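Local coordinates for mannitol dehydrogenase (Pseudomonas fluorescens, PDB 1LJ8), which probably catalyses the NAD-dependent interconversion of mannitol and fructose, as a long-chain dehydrogenase, and binds NAD, at residues L85-L88 against T94-R97; G143-H148 against L203-A208; L242-H245 against G249-D252; L437-D440 against Q446-L449; S439-I444 against S475-G480. All blocks are in the same frame, centred on the assembly; numbering follows the deposited sequence.

How the interactions relate
Interactions 1 and 3 form one cluster in the Rossmann domain, their centres 12 Å apart: the ring of Tyr86 packs on Gln243 and Leu244, with Tyr86 CE2 3.6 Å from Leu244 CA. Of these two, interaction 1 is the nearer to the cofactor, the side chain of Leu85 standing about 12 Å from the bound NAD. Interaction 2 belongs to the same domain but lies beyond the chain's centre, about 40 Å from interaction 1 between centres; its Phe145 side chain is about 11 Å from NAD. Interactions 4 and 5 share Ser439 and Asp440, have centres 10 Å apart, and lie in the C-terminal domain, away from the annotated NAD sites.

Interaction 1: residues L85-L88 against T94-R97; sequences LYEL and TEVR
Tyr86 lies beside Val96 and points the same way, its CD1 3.9 Å from CG2 of the valine, which approaches the ring obliquely. With CG anti to the backbone N (chi1 -176°), the ring also takes CD2 of Leu88 over one face, displaced from the ring centre. The backbones beneath are those of an antiparallel beta hairpin, strands 83-87 and 96-107, inside the mixed sheet of the Rossmann domain. Leu85 and Arg97 form a hydrogen-bonded pair, with Leu85 N 2.7 Å from Arg97 O and Arg97 N 3.0 Å from Leu85 O; Tyr86 and Val96 form a non-hydrogen-bonded pair. Further toward the turn, Glu87 N donates to Glu95 O at 3.2 Å. The Glu87 side chain, extended beyond CG, returns the link: Glu95 N reaches its OE1 at 3.0 Å from above the carboxylate plane, 39° out of it. The like charges of Glu87 OE2 and Glu95 OE2 come within 4.2 Å, probably offset by Arg231, which pairs with Glu87 OE2, and by Lys16 and Arg97 at Glu95. Arg97 holds Glu95 side-on, NE lying 2.9 Å from OE2 and NH2 3.1 Å from OE1, the oxygen that Lys16 also meets.

Interaction 2: residues G143-H148 against L203-A208; sequences GEFMAH and LLAFAA
Phe145 meets Ala205 and Phe206 essentially by apolar packing; no hydrogen bond crosses between 143-148 and 203-208. The tightest approach is aliphatic, Phe145 CB standing 3.5 Å from Ala205 CB. That same methyl is 3.7 Å from Phe145 CG and comes to the ring obliquely, so it rests against the CB-CG bond at the root of the ring.

The far end of the ring makes the remaining contacts. Phe145 CG is anti to the backbone N (chi1 179°), which carries the ring past Ala205 to the next helical residue, where CZ is 3.9 Å from Phe206 CB. Ring meets ring where CZ is also 3.9 Å from Phe206 CD1, and CE2 lies at the edge of the Phe206 ring, in its plane. The backbone N of Phe206 sits over one face of the Phe145 ring, at a height of 4.1 Å and displaced from the ring centre. Replacing Phe145 with an alanine would probably leave Phe206 CB and CD1 without their ring neighbour and open a gap beside the helix.

The short, weakly bonded strand 144-145, paired antiparallel with 138-139, is thereby packed against helix 195-210. Phe145 also meets Phe166 of helix 165-178 edge-to-face, and Ile152 of helix 150-157 touches both Phe145 and Phe206.

Interaction 3: residues L242-H245 against G249-D252; sequences LQLH and GIDD
His245 O accepts from Gly249 N at 2.9 Å, the hydrogen bond that crosses between 242-245 and 249-252. The bond is bent: its N-H...O angle is 140°, and the donor is tilted out of the carbonyl plane. The same histidine meets the outgoing chain again, where His245 CA and Ile250 O make a CA-H...O contact at 3.3 Å.

The side chain of His245 has CG anti to the backbone N, which sends the ring out alongside Asp251, the two pointing the same way. Ring and carboxylate planes are 23° apart. Ile250 O lies at the ring edge, in its plane, 3.5 Å from His245 CB. Although His245 ND1 is 2.7 Å from Asp251 OD1, the angle is too poor for a hydrogen bond; OD2 of the aspartate is bonded to the N-terminal nitrogen of Met1.

On the buried side, Leu244 crosses Ile250 obliquely, its CG 4.1 Å from Ile250 CB. Its CD2 branch reaches 3.9 Å from CB of Asp252, whose carboxylate is held by Thr84 and Gln79. Val96 of strand 96-107 touches both Leu244 and Ile250.

At Gly249, with phi 72°, the helical backbone angles end. The arrangement is a helix C-terminus closed by a glycine of positive phi, turning helix 238-248 of the Rossmann domain toward strand 256-258.

Interaction 4: residues L437-D440 against Q446-L449; sequences LVSD and QRLL
Leu437 and Leu448 meet in an apolar contact of the C-terminal domain, where the chain leaves helix 431-437 and comes back through helix 444-448, and a weak, partly water-mediated polar link lies beside it. These are two consecutive helices joined by a short loop that folds back on the second, away from the annotated NAD sites.

The two leucine side chains cross at about a right angle. The packing rests on Leu437 CB, 4.0 Å from Leu448 CD1; the 3.2 Å between Leu437 CD1 and Leu448 CD1 is unusually short and doubtful in detail. The other branch of Leu437, CD2, rests 3.8 Å from Arg447 O. Beyond the pair, Leu448 packs on Trp410 and Ala411 of helix 401-413, while Leu437 touches Val451.

Arg447 carries the polar half. Its chain is extended from CG to NE and runs past Leu437 O, with CD 4.0 Å from that oxygen, to bring the guanidinium to the loop. Ser439 OG lies at the guanidinium edge, in its plane, but the bond from NH1 is weak, at 3.2 Å with an N-H...O angle of 127°. The stronger partner of Ser439 OG is Gly436 O.

A water ties the loop together beside this group: it donates to Leu437 O at 2.8 Å, accepts from Asp440 N at 2.9 Å, and accepts weakly from Arg447 NH1 at 3.0 Å.

Interaction 5: residues S439-I444 against S475-G480; sequences SDDALI and SLRDNG
Asp441 and Arg477 are joined by a salt bridge at the surface of the C-terminal domain, tying the loop between helices 431-437 and 444-448 to the long helix 463-488. The link is made by side chains: the closest CA atoms, those of Asp441 and Arg477, are 9.9 Å apart.

Among the ionic contacts, Arg477 NH1 donates to Asp441 OD1 at 2.8 Å. The bond is not straight, with an N-H...O angle of 144°, and NH1 comes from above the carboxylate plane, 43° out of it. Arg477 serves a second acid too, gripping Asp478 side-on with NE 2.9 Å from OD1 and NH2 3.0 Å from OD2, both oxygens near the guanidinium plane, so that Asp441, Arg477 and Asp478 form a salt-bridge network. A bend at chi3 (60°) turns the guanidinium so that NE and NH2 face Asp478 and NH1 is left for the loop.

Outside the ion pairs, OD2 of Asp441 is hydrogen-bonded to the hydroxyl of Tyr473 on the same helix as Arg477, so the carboxylate has a partner on each oxygen. With an alanine in place of Asp441, Arg477 NH1 would probably be left without its loop acceptor and Tyr473 OH without the carboxylate.

Among the remaining approaches across the contact, Arg477 CD comes 3.2 Å from Asp441 OD1.

Interaction 1: residues L85-L88 against T94-R97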
loop_
_atom_site.group_PDB
_atom_site.type_symbol
_atom_site.label_atom_id
_atom_site.label_comp_id
_atom_site.label_asym_id
_atom_site.label_seq_id
_atom_site.Cartn_x
_atom_site.Cartn_y
_atom_site.Cartn_z
ATOM N N LEU A 85 -5.026 -18.074 2.452
ATOM C CA LEU A 85 -5.657 -16.777 2.663
ATOM C C LEU A 85 -6.530 -17.038 3.905
ATOM O O LEU A 85 -7.438 -17.879 3.873
ATOM C CB LEU A 85 -6.494 -16.387 1.470
ATOM C CG LEU A 85 -7.097 -14.979 1.700
ATOM C CD1 LEU A 85 -6.964 -14.129 0.462
ATOM C CD2 LEU A 85 -8.528 -15.153 2.080
ATOM N N TYR A 86 -6.258 -16.328 4.991
ATOM C CA TYR A 86 -6.950 -16.557 6.266
ATOM C C TYR A 86 -7.694 -15.278 6.623
ATOM O O TYR A 86 -7.085 -14.316 7.120
ATOM C CB TYR A 86 -5.875 -16.899 7.298
ATOM C CG TYR A 86 -6.327 -17.286 8.705
ATOM C CD1 TYR A 86 -7.623 -17.720 8.951
ATOM C CD2 TYR A 86 -5.421 -17.262 9.765
ATOM C CE1 TYR A 86 -8.025 -18.144 10.281
ATOM C CE2 TYR A 86 -5.802 -17.683 11.068
ATOM C CZ TYR A 86 -7.100 -18.121 11.295
ATOM O OH TYR A 86 -7.460 -18.574 12.556
ATOM N N GLU A 87 -9.007 -15.279 6.384
ATOM C CA GLU A 87 -9.838 -14.104 6.671
ATOM C C GLU A 87 -10.162 -14.044 8.153
ATOM O O GLU A 87 -10.493 -15.050 8.751
ATOM C CB GLU A 87 -11.151 -14.147 5.849
ATOM C CG GLU A 87 -10.948 -14.040 4.313
ATOM C CD GLU A 87 -12.253 -14.133 3.543
ATOM O OE1 GLU A 87 -13.247 -14.614 4.149
ATOM O OE2 GLU A 87 -12.270 -13.754 2.333
ATOM N N LEU A 88 -10.022 -12.867 8.759
ATOM C CA LEU A 88 -10.296 -12.713 10.190
ATOM C C LEU A 88 -11.277 -11.558 10.393
ATOM O O LEU A 88 -11.046 -10.467 9.906
ATOM C CB LEU A 88 -8.993 -12.432 10.929
ATOM C CG LEU A 88 -7.904 -13.514 10.843
ATOM C CD1 LEU A 88 -6.534 -12.915 11.253
ATOM C CD2 LEU A 88 -8.297 -14.670 11.734
ATOM N N THR A 94 -16.316 -15.793 7.509
ATOM C CA THR A 94 -14.953 -15.770 6.999
ATOM C C THR A 94 -14.571 -17.172 6.530
ATOM O O THR A 94 -15.101 -18.164 7.031
ATOM C CB THR A 94 -13.976 -15.391 8.119
ATOM O OG1 THR A 94 -14.192 -16.268 9.223
ATOM C CG2 THR A 94 -14.189 -13.951 8.590
ATOM N N GLU A 95 -13.654 -17.265 5.576
ATOM C CA GLU A 95 -13.207 -18.574 5.132
ATOM C C GLU A 95 -11.692 -18.649 5.220
ATOM O O GLU A 95 -11.027 -17.629 5.419
ATOM C CB GLU A 95 -13.626 -18.862 3.686
ATOM C CG GLU A 95 -13.219 -17.775 2.699
ATOM C CD GLU A 95 -13.513 -18.123 1.218
ATOM O OE1 GLU A 95 -14.259 -19.095 0.928
ATOM O OE2 GLU A 95 -12.978 -17.396 0.346
ATOM N N VAL A 96 -11.189 -19.880 5.124
ATOM C CA VAL A 96 -9.762 -20.200 5.103
ATOM C C VAL A 96 -9.665 -20.909 3.762
ATOM O O VAL A 96 -10.342 -21.915 3.515
ATOM C CB VAL A 96 -9.363 -21.172 6.217
ATOM C CG1 VAL A 96 -7.833 -21.392 6.167
ATOM C CG2 VAL A 96 -9.780 -20.619 7.536
ATOM N N ARG A 97 -8.806 -20.391 2.892
ATOM C CA ARG A 97 -8.734 -20.882 1.533
ATOM C C ARG A 97 -7.307 -20.945 1.025
ATOM O O ARG A 97 -6.535 -20.022 1.261
ATOM C CB ARG A 97 -9.519 -19.901 0.650
ATOM C CG ARG A 97 -9.362 -20.110 -0.851
ATOM C CD ARG A 97 -10.209 -19.058 -1.635
ATOM N NE ARG A 97 -11.650 -19.302 -1.454
ATOM C CZ ARG A 97 -12.318 -20.305 -2.029
ATOM N NH1 ARG A 97 -11.711 -21.180 -2.838
ATOM N NH2 ARG A 97 -13.612 -20.488 -1.733
HETATM O O HOH W 1 -13.672 -14.799 0.529
HETATM O O HOH W 2 -11.307 -17.680 8.471
#

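Interaction 2: residues G143-H148 against L203-A208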
loop_
_atom_site.group_PDB
_atom_site.type_symbol
_atom_site.label_atom_id
_atom_site.label_comp_id
_atom_site.label_asym_id
_atom_site.label_seq_id
_atom_site.Cartn_x
_atom_site.Cartn_y
_atom_site.Cartn_z
ATOM N N GLY A 143 5.665 17.959 -8.276
ATOM C CA GLY A 143 5.314 17.035 -9.345
ATOM C C GLY A 143 6.512 16.559 -10.151
ATOM O O GLY A 143 6.382 15.993 -11.227
ATOM N N GLU A 144 7.701 16.764 -9.633
ATOM C CA GLU A 144 8.882 16.368 -10.383
ATOM C C GLU A 144 9.367 14.926 -10.137
ATOM O O GLU A 144 9.365 14.466 -9.010
ATOM C CB GLU A 144 10.015 17.346 -10.065
ATOM C CG GLU A 144 9.795 18.736 -10.702
ATOM C CD GLU A 144 9.564 18.619 -12.213
ATOM O OE1 GLU A 144 8.401 18.778 -12.686
ATOM O OE2 GLU A 144 10.553 18.329 -12.925
ATOM N N PHE A 145 9.775 14.231 -11.205
ATOM C CA PHE A 145 10.353 12.900 -11.057
ATOM C C PHE A 145 11.738 13.107 -10.412
ATOM O O PHE A 145 12.496 13.991 -10.810
ATOM C CB PHE A 145 10.497 12.234 -12.436
ATOM C CG PHE A 145 11.118 10.857 -12.376
ATOM C CD1 PHE A 145 10.441 9.816 -11.760
ATOM C CD2 PHE A 145 12.362 10.610 -12.969
ATOM C CE1 PHE A 145 10.982 8.515 -11.720
ATOM C CE2 PHE A 145 12.928 9.304 -12.940
ATOM C CZ PHE A 145 12.238 8.261 -12.315
HETATM N N MSE A 146 12.075 12.306 -9.414
HETATM C CA MSE A 146 13.330 12.458 -8.681
HETATM C C MSE A 146 14.490 11.712 -9.347
HETATM O O MSE A 146 15.008 10.736 -8.828
HETATM C CB MSE A 146 13.104 11.987 -7.237
HETATM C CG MSE A 146 12.046 12.875 -6.547
HETATM SE SE MSE A 146 11.326 12.082 -4.879
HETATM C CE MSE A 146 12.765 12.562 -3.715
ATOM N N ALA A 147 14.881 12.223 -10.503
ATOM C CA ALA A 147 15.958 11.624 -11.317
ATOM C C ALA A 147 17.279 11.488 -10.603
ATOM O O ALA A 147 18.085 10.611 -10.950
ATOM C CB ALA A 147 16.148 12.438 -12.579
ATOM N N HIS A 148 17.505 12.336 -9.596
ATOM C CA HIS A 148 18.763 12.321 -8.839
ATOM C C HIS A 148 18.954 11.166 -7.871
ATOM O O HIS A 148 20.077 10.938 -7.387
ATOM C CB HIS A 148 18.909 13.611 -8.036
ATOM C CG HIS A 148 17.835 13.779 -6.999
ATOM N ND1 HIS A 148 16.538 14.135 -7.323
ATOM C CD2 HIS A 148 17.848 13.554 -5.663
ATOM C CE1 HIS A 148 15.802 14.123 -6.224
ATOM N NE2 HIS A 148 16.572 13.771 -5.205
ATOM N N LEU A 203 7.060 6.650 -15.169
ATOM C CA LEU A 203 7.687 5.847 -16.226
ATOM C C LEU A 203 8.057 6.709 -17.419
ATOM O O LEU A 203 9.164 6.569 -17.962
ATOM C CB LEU A 203 6.799 4.689 -16.650
ATOM C CG LEU A 203 7.460 3.732 -17.653
ATOM C CD1 LEU A 203 8.762 3.097 -17.120
ATOM C CD2 LEU A 203 6.423 2.674 -17.997
ATOM N N LEU A 204 7.176 7.637 -17.800
ATOM C CA LEU A 204 7.486 8.510 -18.936
ATOM C C LEU A 204 8.650 9.421 -18.634
ATOM O O LEU A 204 9.520 9.623 -19.506
ATOM C CB LEU A 204 6.262 9.357 -19.343
ATOM C CG LEU A 204 5.113 8.562 -19.976
ATOM C CD1 LEU A 204 3.992 9.575 -20.366
ATOM C CD2 LEU A 204 5.580 7.788 -21.226
ATOM N N ALA A 205 8.706 9.975 -17.425
ATOM C CA ALA A 205 9.814 10.871 -17.059
ATOM C C ALA A 205 11.134 10.099 -17.108
ATOM O O ALA A 205 12.171 10.587 -17.608
ATOM C CB ALA A 205 9.613 11.422 -15.691
ATOM N N PHE A 206 11.089 8.869 -16.617
ATOM C CA PHE A 206 12.284 8.039 -16.631
ATOM C C PHE A 206 12.686 7.710 -18.076
ATOM O O PHE A 206 13.850 7.814 -18.430
ATOM C CB PHE A 206 12.022 6.736 -15.855
ATOM C CG PHE A 206 13.223 5.839 -15.785
ATOM C CD1 PHE A 206 14.173 5.997 -14.775
ATOM C CD2 PHE A 206 13.384 4.837 -16.716
ATOM C CE1 PHE A 206 15.282 5.148 -14.707
ATOM C CE2 PHE A 206 14.490 3.974 -16.655
ATOM C CZ PHE A 206 15.424 4.134 -15.660
ATOM N N ALA A 207 11.730 7.309 -18.895
ATOM C CA ALA A 207 12.002 6.957 -20.274
ATOM C C ALA A 207 12.601 8.153 -21.027
ATOM O O ALA A 207 13.505 7.978 -21.856
ATOM C CB ALA A 207 10.737 6.474 -20.966
ATOM N N ALA A 208 12.105 9.350 -20.711
ATOM C CA ALA A 208 12.582 10.577 -21.348
ATOM C C ALA A 208 14.047 10.833 -21.052
ATOM O O ALA A 208 14.745 11.458 -21.878
ATOM C CB ALA A 208 11.736 11.775 -20.899
#

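Interaction 3: residues L242-H245 against G249-D252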
loop_
_atom_site.group_PDB
_atom_site.type_symbol
_atom_site.label_atom_id
_atom_site.label_comp_id
_atom_site.label_asym_id
_atom_site.label_seq_id
_atom_site.Cartn_x
_atom_site.Cartn_y
_atom_site.Cartn_z
ATOM N N LEU A 242 0.607 -18.924 13.814
ATOM C CA LEU A 242 0.281 -19.955 14.763
ATOM C C LEU A 242 -1.221 -20.113 14.933
ATOM O O LEU A 242 -1.711 -21.231 15.149
ATOM C CB LEU A 242 0.940 -19.650 16.132
ATOM C CG LEU A 242 2.477 -19.714 16.107
ATOM C CD1 LEU A 242 3.025 -19.342 17.503
ATOM C CD2 LEU A 242 2.951 -21.117 15.738
ATOM N N GLN A 243 -1.957 -19.009 14.809
ATOM C CA GLN A 243 -3.415 -19.082 14.981
ATOM C C GLN A 243 -4.005 -19.973 13.865
ATOM O O GLN A 243 -4.933 -20.754 14.083
ATOM C CB GLN A 243 -4.022 -17.677 14.913
ATOM C CG GLN A 243 -5.540 -17.674 15.046
ATOM C CD GLN A 243 -6.154 -16.269 14.987
ATOM O OE1 GLN A 243 -5.608 -15.322 14.361
ATOM N NE2 GLN A 243 -7.305 -16.123 15.635
ATOM N N LEU A 244 -3.434 -19.852 12.668
ATOM C CA LEU A 244 -3.903 -20.659 11.542
ATOM C C LEU A 244 -3.709 -22.151 11.838
ATOM O O LEU A 244 -4.585 -22.974 11.571
ATOM C CB LEU A 244 -3.132 -20.269 10.274
ATOM C CG LEU A 244 -3.463 -21.110 9.029
ATOM C CD1 LEU A 244 -5.007 -20.984 8.648
ATOM C CD2 LEU A 244 -2.576 -20.607 7.876
ATOM N N HIS A 245 -2.542 -22.505 12.364
ATOM C CA HIS A 245 -2.265 -23.901 12.706
ATOM C C HIS A 245 -3.194 -24.331 13.860
ATOM O O HIS A 245 -3.823 -25.395 13.802
ATOM C CB HIS A 245 -0.809 -24.052 13.170
ATOM C CG HIS A 245 -0.509 -25.408 13.737
ATOM N ND1 HIS A 245 -0.485 -26.546 12.958
ATOM C CD2 HIS A 245 -0.351 -25.826 15.021
ATOM C CE1 HIS A 245 -0.334 -27.608 13.735
ATOM N NE2 HIS A 245 -0.249 -27.198 14.991
ATOM N N GLY A 249 -5.298 -26.396 11.491
ATOM C CA GLY A 249 -4.328 -27.461 11.247
ATOM C C GLY A 249 -3.286 -27.293 10.164
ATOM O O GLY A 249 -2.483 -28.201 9.931
ATOM N N ILE A 250 -3.282 -26.125 9.511
ATOM C CA ILE A 250 -2.326 -25.899 8.428
ATOM C C ILE A 250 -1.015 -25.312 8.944
ATOM O O ILE A 250 -1.026 -24.316 9.728
ATOM C CB ILE A 250 -2.870 -24.860 7.382
ATOM C CG1 ILE A 250 -4.251 -25.296 6.842
ATOM C CG2 ILE A 250 -1.815 -24.714 6.227
ATOM C CD1 ILE A 250 -4.940 -24.215 5.924
ATOM N N ASP A 251 0.093 -25.885 8.486
ATOM C CA ASP A 251 1.396 -25.349 8.853
ATOM C C ASP A 251 1.792 -24.622 7.578
ATOM O O ASP A 251 2.199 -25.238 6.601
ATOM C CB ASP A 251 2.389 -26.473 9.181
ATOM C CG ASP A 251 1.977 -27.271 10.415
ATOM O OD1 ASP A 251 1.761 -26.631 11.467
ATOM O OD2 ASP A 251 1.873 -28.541 10.335
ATOM N N ASP A 252 1.605 -23.303 7.570
ATOM C CA ASP A 252 1.910 -22.488 6.397
ATOM C C ASP A 252 3.080 -21.570 6.807
ATOM O O ASP A 252 2.988 -20.853 7.799
ATOM C CB ASP A 252 0.651 -21.673 6.027
ATOM C CG ASP A 252 0.789 -20.924 4.708
ATOM O OD1 ASP A 252 1.929 -20.593 4.315
ATOM O OD2 ASP A 252 -0.251 -20.666 4.076
#

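Interaction 4: residues L437-D440 against Q446-L449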
loop_
_atom_site.group_PDB
_atom_site.type_symbol
_atom_site.label_atom_id
_atom_site.label_comp_id
_atom_site.label_asym_id
_atom_site.label_seq_id
_atom_site.Cartn_x
_atom_site.Cartn_y
_atom_site.Cartn_z
ATOM N N LEU A 437 16.058 14.627 12.365
ATOM C CA LEU A 437 15.272 15.862 12.367
ATOM C C LEU A 437 14.666 16.186 13.738
ATOM O O LEU A 437 14.282 17.339 13.985
ATOM C CB LEU A 437 14.113 15.745 11.360
ATOM C CG LEU A 437 14.446 15.331 9.922
ATOM C CD1 LEU A 437 13.183 14.896 9.168
ATOM C CD2 LEU A 437 15.129 16.517 9.227
ATOM N N VAL A 438 14.530 15.189 14.608
ATOM C CA VAL A 438 13.935 15.457 15.917
ATOM C C VAL A 438 14.893 15.323 17.106
ATOM O O VAL A 438 14.467 15.152 18.238
ATOM C CB VAL A 438 12.681 14.564 16.150
ATOM C CG1 VAL A 438 11.710 14.753 15.011
ATOM C CG2 VAL A 438 13.074 13.086 16.263
ATOM N N SER A 439 16.186 15.448 16.841
ATOM C CA SER A 439 17.186 15.340 17.898
ATOM C C SER A 439 17.190 16.560 18.855
ATOM O O SER A 439 17.628 16.463 20.008
ATOM C CB SER A 439 18.561 15.140 17.261
ATOM O OG SER A 439 18.941 16.284 16.531
ATOM N N ASP A 440 16.667 17.688 18.397
ATOM C CA ASP A 440 16.616 18.907 19.214
ATOM C C ASP A 440 15.174 19.424 19.216
ATOM O O ASP A 440 14.706 19.910 18.176
ATOM C CB ASP A 440 17.532 19.951 18.582
ATOM C CG ASP A 440 17.770 21.160 19.477
ATOM O OD1 ASP A 440 16.800 21.771 19.996
ATOM O OD2 ASP A 440 18.954 21.509 19.634
ATOM N N GLN A 446 11.588 23.771 12.625
ATOM C CA GLN A 446 12.411 24.297 11.551
ATOM C C GLN A 446 13.024 23.211 10.658
ATOM O O GLN A 446 13.197 23.414 9.445
ATOM C CB GLN A 446 13.546 25.155 12.132
ATOM C CG GLN A 446 14.477 25.756 11.102
ATOM C CD GLN A 446 13.840 26.875 10.286
ATOM O OE1 GLN A 446 14.538 27.585 9.546
ATOM N NE2 GLN A 446 12.509 27.047 10.412
ATOM N N ARG A 447 13.344 22.069 11.246
ATOM C CA ARG A 447 13.976 20.999 10.478
ATOM C C ARG A 447 13.005 20.004 9.860
ATOM O O ARG A 447 13.092 19.706 8.673
ATOM C CB ARG A 447 14.950 20.206 11.352
ATOM C CG ARG A 447 16.178 20.991 11.864
ATOM C CD ARG A 447 16.899 20.133 12.902
ATOM N NE ARG A 447 18.209 20.638 13.289
ATOM C CZ ARG A 447 18.969 20.080 14.235
ATOM N NH1 ARG A 447 18.541 18.994 14.901
ATOM N NH2 ARG A 447 20.168 20.598 14.505
ATOM N N LEU A 448 12.107 19.460 10.687
ATOM C CA LEU A 448 11.182 18.452 10.199
ATOM C C LEU A 448 10.204 18.983 9.158
ATOM O O LEU A 448 10.012 18.354 8.131
ATOM C CB LEU A 448 10.416 17.822 11.359
ATOM C CG LEU A 448 9.455 16.702 10.918
ATOM C CD1 LEU A 448 10.261 15.532 10.367
ATOM C CD2 LEU A 448 8.645 16.222 12.084
ATOM N N LEU A 449 9.639 20.160 9.390
ATOM C CA LEU A 449 8.666 20.687 8.445
ATOM C C LEU A 449 9.256 21.216 7.144
ATOM O O LEU A 449 8.508 21.479 6.200
ATOM C CB LEU A 449 7.800 21.772 9.121
ATOM C CG LEU A 449 7.028 21.351 10.378
ATOM C CD1 LEU A 449 6.153 22.540 10.885
ATOM C CD2 LEU A 449 6.145 20.120 10.066
HETATM O O HOH W 3 15.724 18.709 15.902
#

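Interaction 5: residues S439-I444 against S475-G480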
loop_
_atom_site.group_PDB
_atom_site.type_symbol
_atom_site.label_atom_id
_atom_site.label_comp_id
_atom_site.label_asym_id
_atom_site.label_seq_id
_atom_site.Cartn_x
_atom_site.Cartn_y
_atom_site.Cartn_z
ATOM N N SER A 439 16.186 15.448 16.841
ATOM C CA SER A 439 17.186 15.340 17.898
ATOM C C SER A 439 17.190 16.560 18.855
ATOM O O SER A 439 17.628 16.463 20.008
ATOM C CB SER A 439 18.561 15.140 17.261
ATOM O OG SER A 439 18.941 16.284 16.531
ATOM N N ASP A 440 16.667 17.688 18.397
ATOM C CA ASP A 440 16.616 18.907 19.214
ATOM C C ASP A 440 15.174 19.424 19.216
ATOM O O ASP A 440 14.706 19.910 18.176
ATOM C CB ASP A 440 17.532 19.951 18.582
ATOM C CG ASP A 440 17.770 21.160 19.477
ATOM O OD1 ASP A 440 16.800 21.771 19.996
ATOM O OD2 ASP A 440 18.954 21.509 19.634
ATOM N N ASP A 441 14.484 19.337 20.358
ATOM C CA ASP A 441 13.082 19.776 20.447
ATOM C C ASP A 441 12.876 21.185 19.928
ATOM O O ASP A 441 11.893 21.467 19.231
ATOM C CB ASP A 441 12.556 19.768 21.891
ATOM C CG ASP A 441 11.883 18.456 22.296
ATOM O OD1 ASP A 441 11.259 18.467 23.369
ATOM O OD2 ASP A 441 11.969 17.429 21.586
ATOM N N ALA A 442 13.786 22.088 20.287
ATOM C CA ALA A 442 13.645 23.487 19.864
ATOM C C ALA A 442 13.757 23.698 18.360
ATOM O O ALA A 442 13.268 24.703 17.830
ATOM C CB ALA A 442 14.679 24.359 20.572
ATOM N N LEU A 443 14.398 22.759 17.671
ATOM C CA LEU A 443 14.584 22.914 16.244
ATOM C C LEU A 443 13.710 22.005 15.375
ATOM O O LEU A 443 13.846 22.005 14.157
ATOM C CB LEU A 443 16.055 22.678 15.899
ATOM C CG LEU A 443 17.071 23.696 16.460
ATOM C CD1 LEU A 443 18.494 23.176 16.181
ATOM C CD2 LEU A 443 16.897 25.044 15.813
ATOM N N ILE A 444 12.803 21.258 15.995
ATOM C CA ILE A 444 11.968 20.329 15.237
ATOM C C ILE A 444 11.104 21.010 14.179
ATOM O O ILE A 444 11.069 20.571 13.027
ATOM C CB ILE A 444 11.101 19.463 16.196
ATOM C CG1 ILE A 444 12.017 18.491 16.935
ATOM C CG2 ILE A 444 9.975 18.714 15.418
ATOM C CD1 ILE A 444 11.373 17.790 18.129
ATOM N N SER A 475 2.353 19.713 23.808
ATOM C CA SER A 475 1.331 19.110 24.645
ATOM C C SER A 475 1.541 17.582 24.695
ATOM O O SER A 475 1.479 16.956 25.761
ATOM C CB SER A 475 -0.055 19.429 24.105
ATOM O OG SER A 475 -1.040 18.884 24.966
ATOM N N LEU A 476 1.793 16.981 23.543
ATOM C CA LEU A 476 2.023 15.542 23.574
ATOM C C LEU A 476 3.188 15.166 24.516
ATOM O O LEU A 476 3.116 14.199 25.294
ATOM C CB LEU A 476 2.315 15.047 22.137
ATOM C CG LEU A 476 1.075 14.942 21.240
ATOM C CD1 LEU A 476 1.534 14.451 19.827
ATOM C CD2 LEU A 476 0.072 13.941 21.833
ATOM N N ARG A 477 4.272 15.911 24.435
ATOM C CA ARG A 477 5.461 15.627 25.249
ATOM C C ARG A 477 5.201 15.823 26.741
ATOM O O ARG A 477 5.520 14.955 27.565
ATOM C CB ARG A 477 6.600 16.565 24.822
ATOM C CG ARG A 477 7.904 16.365 25.550
ATOM C CD ARG A 477 8.847 17.532 25.303
ATOM N NE ARG A 477 8.204 18.762 25.794
ATOM C CZ ARG A 477 8.301 19.945 25.195
ATOM N NH1 ARG A 477 9.022 20.076 24.087
ATOM N NH2 ARG A 477 7.621 20.988 25.679
ATOM N N ASP A 478 4.618 16.968 27.081
ATOM C CA ASP A 478 4.373 17.303 28.477
ATOM C C ASP A 478 3.142 16.713 29.137
ATOM O O ASP A 478 3.225 16.262 30.290
ATOM C CB ASP A 478 4.329 18.831 28.632
ATOM C CG ASP A 478 5.635 19.498 28.197
ATOM O OD1 ASP A 478 6.682 18.845 28.226
ATOM O OD2 ASP A 478 5.626 20.685 27.842
ATOM N N ASN A 479 2.018 16.706 28.423
ATOM C CA ASN A 479 0.746 16.217 28.984
ATOM C C ASN A 479 0.304 14.840 28.550
ATOM O O ASN A 479 -0.653 14.299 29.104
ATOM C CB ASN A 479 -0.361 17.185 28.624
ATOM C CG ASN A 479 0.018 18.624 28.945
ATOM O OD1 ASN A 479 0.560 18.885 30.014
ATOM N ND2 ASN A 479 -0.236 19.550 28.012
ATOM N N GLY A 480 0.965 14.286 27.543
ATOM C CA GLY A 480 0.554 12.981 27.056
ATOM C C GLY A 480 -0.553 13.004 25.997
ATOM O O GLY A 480 -1.298 13.972 25.818
#